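Local coordinates for Non-structural protein 5 (Modoc virus, PDB 2WA1) that probably methylates the 5' cap of viral RNA, with an FtsJ-like methyltransferase domain that takes its methyl groups from S-adenosylmethionine, at residues S12-L17 against G241-V246; T68-W73 against V219-N224. The protein carries 4 engineered substitutions. All blocks are in the same frame, centred on the assembly; numbering follows the deposited sequence.

Interaction 1: S12-L17 against G241-V246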
loop_
_atom_site.group_PDB
_atom_site.type_symbol
_atom_site.label_atom_id
_atom_site.label_comp_id
_atom_site.label_asym_id
_atom_site.label_seq_id
_atom_site.Cartn_x
_atom_site.Cartn_y
_atom_site.Cartn_z
ATOM N N SER A 12 -10.039 20.190 3.111
ATOM C CA SER A 12 -11.375 20.792 3.204
ATOM C C SER A 12 -12.500 19.752 3.145
ATOM O O SER A 12 -13.507 19.898 3.839
ATOM C CB SER A 12 -11.582 21.861 2.131
ATOM O OG SER A 12 -11.172 21.382 0.865
ATOM N N SER A 13 -12.314 18.707 2.344
ATOM C CA SER A 13 -13.387 17.782 2.010
ATOM C C SER A 13 -13.034 16.318 2.336
ATOM O O SER A 13 -13.854 15.570 2.913
ATOM C CB SER A 13 -13.729 17.972 0.537
ATOM O OG SER A 13 -14.609 16.995 0.046
ATOM N N ALA A 14 -11.798 15.922 2.008
ATOM C CA ALA A 14 -11.388 14.515 2.067
ATOM C C ALA A 14 -11.437 13.891 3.463
ATOM O O ALA A 14 -11.935 12.767 3.609
ATOM C CB ALA A 14 -10.011 14.309 1.410
ATOM N N PRO A 15 -10.917 14.596 4.499
ATOM C CA PRO A 15 -11.060 14.047 5.856
ATOM C C PRO A 15 -12.533 13.834 6.294
ATOM O O PRO A 15 -12.833 12.806 6.900
ATOM C CB PRO A 15 -10.349 15.087 6.730
ATOM C CG PRO A 15 -9.340 15.753 5.764
ATOM C CD PRO A 15 -10.148 15.861 4.502
ATOM N N THR A 16 -13.428 14.771 5.970
ATOM C CA THR A 16 -14.860 14.618 6.304
ATOM C C THR A 16 -15.472 13.350 5.686
ATOM O O THR A 16 -16.097 12.574 6.396
ATOM C CB THR A 16 -15.688 15.872 5.932
ATOM O OG1 THR A 16 -15.198 16.976 6.684
ATOM C CG2 THR A 16 -17.190 15.714 6.309
ATOM N N LEU A 17 -15.290 13.169 4.370
ATOM C CA LEU A 17 -15.878 12.058 3.634
ATOM C C LEU A 17 -15.345 10.709 4.100
ATOM O O LEU A 17 -16.107 9.754 4.237
ATOM C CB LEU A 17 -15.655 12.222 2.129
ATOM C CG LEU A 17 -16.377 13.388 1.456
ATOM C CD1 LEU A 17 -15.757 13.609 0.103
ATOM C CD2 LEU A 17 -17.884 13.096 1.329
ATOM N N GLY A 241 -8.176 14.715 -5.330
ATOM C CA GLY A 241 -9.328 14.351 -6.137
ATOM C C GLY A 241 -9.596 12.852 -6.190
ATOM O O GLY A 241 -10.743 12.422 -6.275
ATOM N N ASN A 242 -8.533 12.044 -6.180
ATOM C CA ASN A 242 -8.702 10.597 -6.221
ATOM C C ASN A 242 -9.165 10.002 -4.885
ATOM O O ASN A 242 -9.947 9.053 -4.842
ATOM C CB ASN A 242 -7.409 9.921 -6.659
ATOM C CG ASN A 242 -7.648 8.969 -7.775
ATOM O OD1 ASN A 242 -7.879 7.770 -7.565
ATOM N ND2 ASN A 242 -7.647 9.500 -8.989
ATOM N N VAL A 243 -8.626 10.543 -3.808
ATOM C CA VAL A 243 -9.043 10.169 -2.455
ATOM C C VAL A 243 -10.534 10.423 -2.263
ATOM O O VAL A 243 -11.257 9.547 -1.777
ATOM C CB VAL A 243 -8.224 10.901 -1.388
ATOM C CG1 VAL A 243 -8.741 10.547 -0.001
ATOM C CG2 VAL A 243 -6.739 10.469 -1.484
ATOM N N THR A 244 -10.983 11.609 -2.666
ATOM C CA THR A 244 -12.375 11.994 -2.466
ATOM C C THR A 244 -13.261 11.161 -3.381
ATOM O O THR A 244 -14.343 10.756 -2.968
ATOM C CB THR A 244 -12.643 13.510 -2.662
ATOM O OG1 THR A 244 -12.395 13.872 -4.027
ATOM C CG2 THR A 244 -11.789 14.346 -1.744
ATOM N N ALA A 245 -12.797 10.869 -4.605
ATOM C CA ALA A 245 -13.586 10.026 -5.513
ATOM C C ALA A 245 -13.781 8.659 -4.914
ATOM O O ALA A 245 -14.875 8.102 -5.001
ATOM C CB ALA A 245 -12.965 9.924 -6.928
ATOM N N VAL A 246 -12.725 8.115 -4.296
ATOM C CA VAL A 246 -12.802 6.814 -3.630
ATOM C C VAL A 246 -13.770 6.849 -2.438
ATOM O O VAL A 246 -14.628 5.969 -2.328
ATOM C CB VAL A 246 -11.409 6.266 -3.188
ATOM C CG1 VAL A 246 -11.559 5.098 -2.188
ATOM C CG2 VAL A 246 -10.615 5.806 -4.393
#

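Interaction 2: T68-W73 against V219-N224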
loop_
_atom_site.group_PDB
_atom_site.type_symbol
_atom_site.label_atom_id
_atom_site.label_comp_id
_atom_site.label_asym_id
_atom_site.label_seq_id
_atom_site.Cartn_x
_atom_site.Cartn_y
_atom_site.Cartn_z
ATOM N N THR A 68 -0.947 -10.825 -4.054
ATOM C CA THR A 68 -0.364 -11.002 -5.394
ATOM C C THR A 68 -1.217 -10.351 -6.463
ATOM O O THR A 68 -0.716 -9.617 -7.321
ATOM C CB THR A 68 -0.226 -12.486 -5.801
ATOM O OG1 THR A 68 0.580 -13.188 -4.850
ATOM C CG2 THR A 68 0.407 -12.604 -7.197
ATOM N N ALA A 69 -2.516 -10.645 -6.420
ATOM C CA ALA A 69 -3.434 -10.107 -7.403
ATOM C C ALA A 69 -3.431 -8.589 -7.419
ATOM O O ALA A 69 -3.511 -7.985 -8.487
ATOM C CB ALA A 69 -4.826 -10.651 -7.169
ATOM N N LYS A 70 -3.326 -7.955 -6.249
ATOM C CA LYS A 70 -3.270 -6.476 -6.218
ATOM C C LYS A 70 -2.002 -5.915 -6.854
ATOM O O LYS A 70 -2.065 -4.965 -7.629
ATOM C CB LYS A 70 -3.447 -5.916 -4.792
ATOM C CG LYS A 70 -4.910 -5.983 -4.304
ATOM C CD LYS A 70 -5.003 -6.059 -2.782
ATOM C CE LYS A 70 -4.717 -4.743 -2.146
ATOM N NZ LYS A 70 -4.665 -4.913 -0.641
ATOM N N LEU A 71 -0.845 -6.472 -6.499
ATOM C CA LEU A 71 0.399 -6.004 -7.118
ATOM C C LEU A 71 0.394 -6.262 -8.634
ATOM O O LEU A 71 0.793 -5.401 -9.412
ATOM C CB LEU A 71 1.618 -6.639 -6.477
ATOM C CG LEU A 71 2.960 -6.080 -6.996
ATOM C CD1 LEU A 71 3.072 -4.504 -6.845
ATOM C CD2 LEU A 71 4.096 -6.807 -6.276
ATOM N N ALA A 72 -0.088 -7.440 -9.032
ATOM C CA ALA A 72 -0.221 -7.800 -10.440
ATOM C C ALA A 72 -1.091 -6.798 -11.187
ATOM O O ALA A 72 -0.737 -6.347 -12.275
ATOM C CB ALA A 72 -0.795 -9.210 -10.552
ATOM N N TRP A 73 -2.222 -6.416 -10.588
ATOM C CA TRP A 73 -3.098 -5.416 -11.206
ATOM C C TRP A 73 -2.410 -4.065 -11.396
ATOM O O TRP A 73 -2.527 -3.467 -12.452
ATOM C CB TRP A 73 -4.401 -5.270 -10.397
ATOM C CG TRP A 73 -5.413 -4.426 -11.049
ATOM C CD1 TRP A 73 -6.464 -4.861 -11.829
ATOM C CD2 TRP A 73 -5.502 -3.003 -11.021
ATOM N NE1 TRP A 73 -7.190 -3.799 -12.274
ATOM C CE2 TRP A 73 -6.627 -2.644 -11.802
ATOM C CE3 TRP A 73 -4.755 -1.989 -10.394
ATOM C CZ2 TRP A 73 -7.025 -1.315 -11.977
ATOM C CZ3 TRP A 73 -5.138 -0.677 -10.580
ATOM C CH2 TRP A 73 -6.275 -0.350 -11.357
ATOM N N VAL A 219 -6.988 0.313 -6.139
ATOM C CA VAL A 219 -7.069 -0.982 -6.803
ATOM C C VAL A 219 -8.496 -1.533 -6.648
ATOM O O VAL A 219 -8.982 -1.624 -5.536
ATOM C CB VAL A 219 -6.005 -1.976 -6.236
ATOM C CG1 VAL A 219 -6.063 -3.341 -6.962
ATOM C CG2 VAL A 219 -4.595 -1.331 -6.328
ATOM N N PRO A 220 -9.180 -1.854 -7.774
ATOM C CA PRO A 220 -10.566 -2.358 -7.696
ATOM C C PRO A 220 -10.802 -3.706 -7.045
ATOM O O PRO A 220 -11.958 -4.045 -6.746
ATOM C CB PRO A 220 -11.058 -2.333 -9.159
ATOM C CG PRO A 220 -9.822 -2.342 -9.992
ATOM C CD PRO A 220 -8.741 -1.645 -9.171
ATOM N N LEU A 221 -9.725 -4.455 -6.814
ATOM C CA LEU A 221 -9.782 -5.711 -6.074
ATOM C C LEU A 221 -9.840 -5.456 -4.582
ATOM O O LEU A 221 -10.198 -6.355 -3.823
ATOM C CB LEU A 221 -8.536 -6.595 -6.369
ATOM C CG LEU A 221 -8.302 -7.254 -7.741
ATOM C CD1 LEU A 221 -8.446 -6.273 -8.879
ATOM C CD2 LEU A 221 -6.903 -7.859 -7.791
ATOM N N SER A 222 -9.433 -4.257 -4.148
ATOM C CA SER A 222 -9.536 -3.875 -2.726
ATOM C C SER A 222 -11.003 -3.970 -2.287
ATOM O O SER A 222 -11.904 -3.559 -3.007
ATOM C CB SER A 222 -9.005 -2.445 -2.457
ATOM O OG SER A 222 -7.573 -2.388 -2.490
ATOM N N ARG A 223 -11.217 -4.514 -1.107
ATOM C CA ARG A 223 -12.563 -4.608 -0.556
ATOM C C ARG A 223 -13.088 -3.218 -0.141
ATOM O O ARG A 223 -12.296 -2.318 0.114
ATOM C CB ARG A 223 -12.570 -5.574 0.612
ATOM C CG ARG A 223 -12.595 -7.050 0.231
ATOM C CD ARG A 223 -12.150 -7.749 1.489
ATOM N NE ARG A 223 -12.152 -9.200 1.441
ATOM C CZ ARG A 223 -11.308 -9.939 2.153
ATOM N NH1 ARG A 223 -10.400 -9.349 2.936
ATOM N NH2 ARG A 223 -11.356 -11.260 2.076
ATOM N N ASN A 224 -14.408 -3.056 -0.091
ATOM C CA ASN A 224 -15.038 -1.786 0.317
ATOM C C ASN A 224 -14.838 -1.472 1.803
ATOM O O ASN A 224 -15.017 -0.332 2.239
ATOM C CB ASN A 224 -16.537 -1.813 -0.014
ATOM C CG ASN A 224 -16.804 -2.027 -1.507
ATOM O OD1 ASN A 224 -16.065 -1.535 -2.361
ATOM N ND2 ASN A 224 -17.855 -2.778 -1.818
#

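Interaction 1: S12-L17 against G241-V246
Ala14 and Thr244 bring two helices within 5.3 Å of each other, CA to CA, a spacing that small side chains allow. Residues 14-17 are the opening turn of helix 14-26, which starts just past Ser13, and residues 241-246 belong to helix 239-254. At the centre CB of Ala14 meets the methyl CG2 of Thr244 at 3.6 Å, while the same CB reaches CG1 of Val243 at 4.2 Å. One turn further on, Leu17 crosses Thr244 at a slant and sets CD1 4.2 Å from its CB; Ser13 OG, next to Leu17 CD1, comes no nearer than 4.3 Å to Thr244 CG2. The Thr244 hydroxyl lies between the backbone N and the carbonyl carbon (chi1 65°), and the same torsion sets CG2 anti to the carbonyl carbon, facing Ala14. OG1 donates to Gly241 O of its own helix at 3.1 Å. It arrives from above the carbonyl plane, with a C=O...OG1 angle of 106°, on the face that also receives Ala245 N. Leu202 of helix 199-212 touches both Ala14 and Val243. With its hydroxyl bonded back to its own helix, Thr244 behaves toward helix 14-26 as a small apolar residue, and the pairing here rests on shape and van der Waals contact.

Interaction 2: T68-W73 against V219-N224
The type I beta turn from Val219 to Ser222, in the loop between the antiparallel strands 215-217 and 229-232, packs against helix 66-76 through Trp73, Lys70 and Ala69. Pro220 lies over one face of the Trp73 indole in a CH-pi contact: its CD stands 3.5 Å from the centroid of the six-membered ring, 19° off the normal. Pro220 CG extends this cover toward the pyrrole side, 3.7 Å from Trp73 CE2. The indole reaches the turn because CG of Trp73 is anti to its backbone N (chi1 -172°). Val219 slides past it in the opposite sense, its CG1 lodged between Trp73 CE3 and Lys70 CG, 3.9 Å from each. Leu221 splits its two methyls, with CD1 3.8 Å from Trp73 CD1 and CD2 3.5 Å from Ala69 CB.

In the FtsJ-like fold of flaviviral NS5, this helix supplies the first lysine of the Lys-Asp-Lys-Glu tetrad of the active site, and the sequence suggests that Lys70 is its counterpart here and Glu228 that of the glutamate. Lys70 runs past the turn and bends at chi3 (75°), which carries CE to 3.7 Å from Ser222 OG and NZ onward to a salt bridge with Glu228 OE2 and a hydrogen bond with Tyr230 OH. Ser222 OG is hydrogen-bonded to the same carboxylate oxygen, OE2, so the turn supplies a second partner to the atom that meets the lysine.

How the interactions relate
Interaction 1 joins residues near the two ends of the modelled chain, and interaction 2 is nested within the long loop that it closes. Their centres lie about 20 Å apart and their nearest atoms about 7 Å, without touching. Between 219-224 and 241-246 runs strand 229-232, which leads on toward helix 239-254; Met229 on this strand touches Val243 of interaction 1, while the residue before it, Glu228, belongs to the site at interaction 2. Interaction 2 lies about 10 Å from the centre of the chain, next to the probable active site; interaction 1 sits about 18 Å out, between the first and last modelled helices.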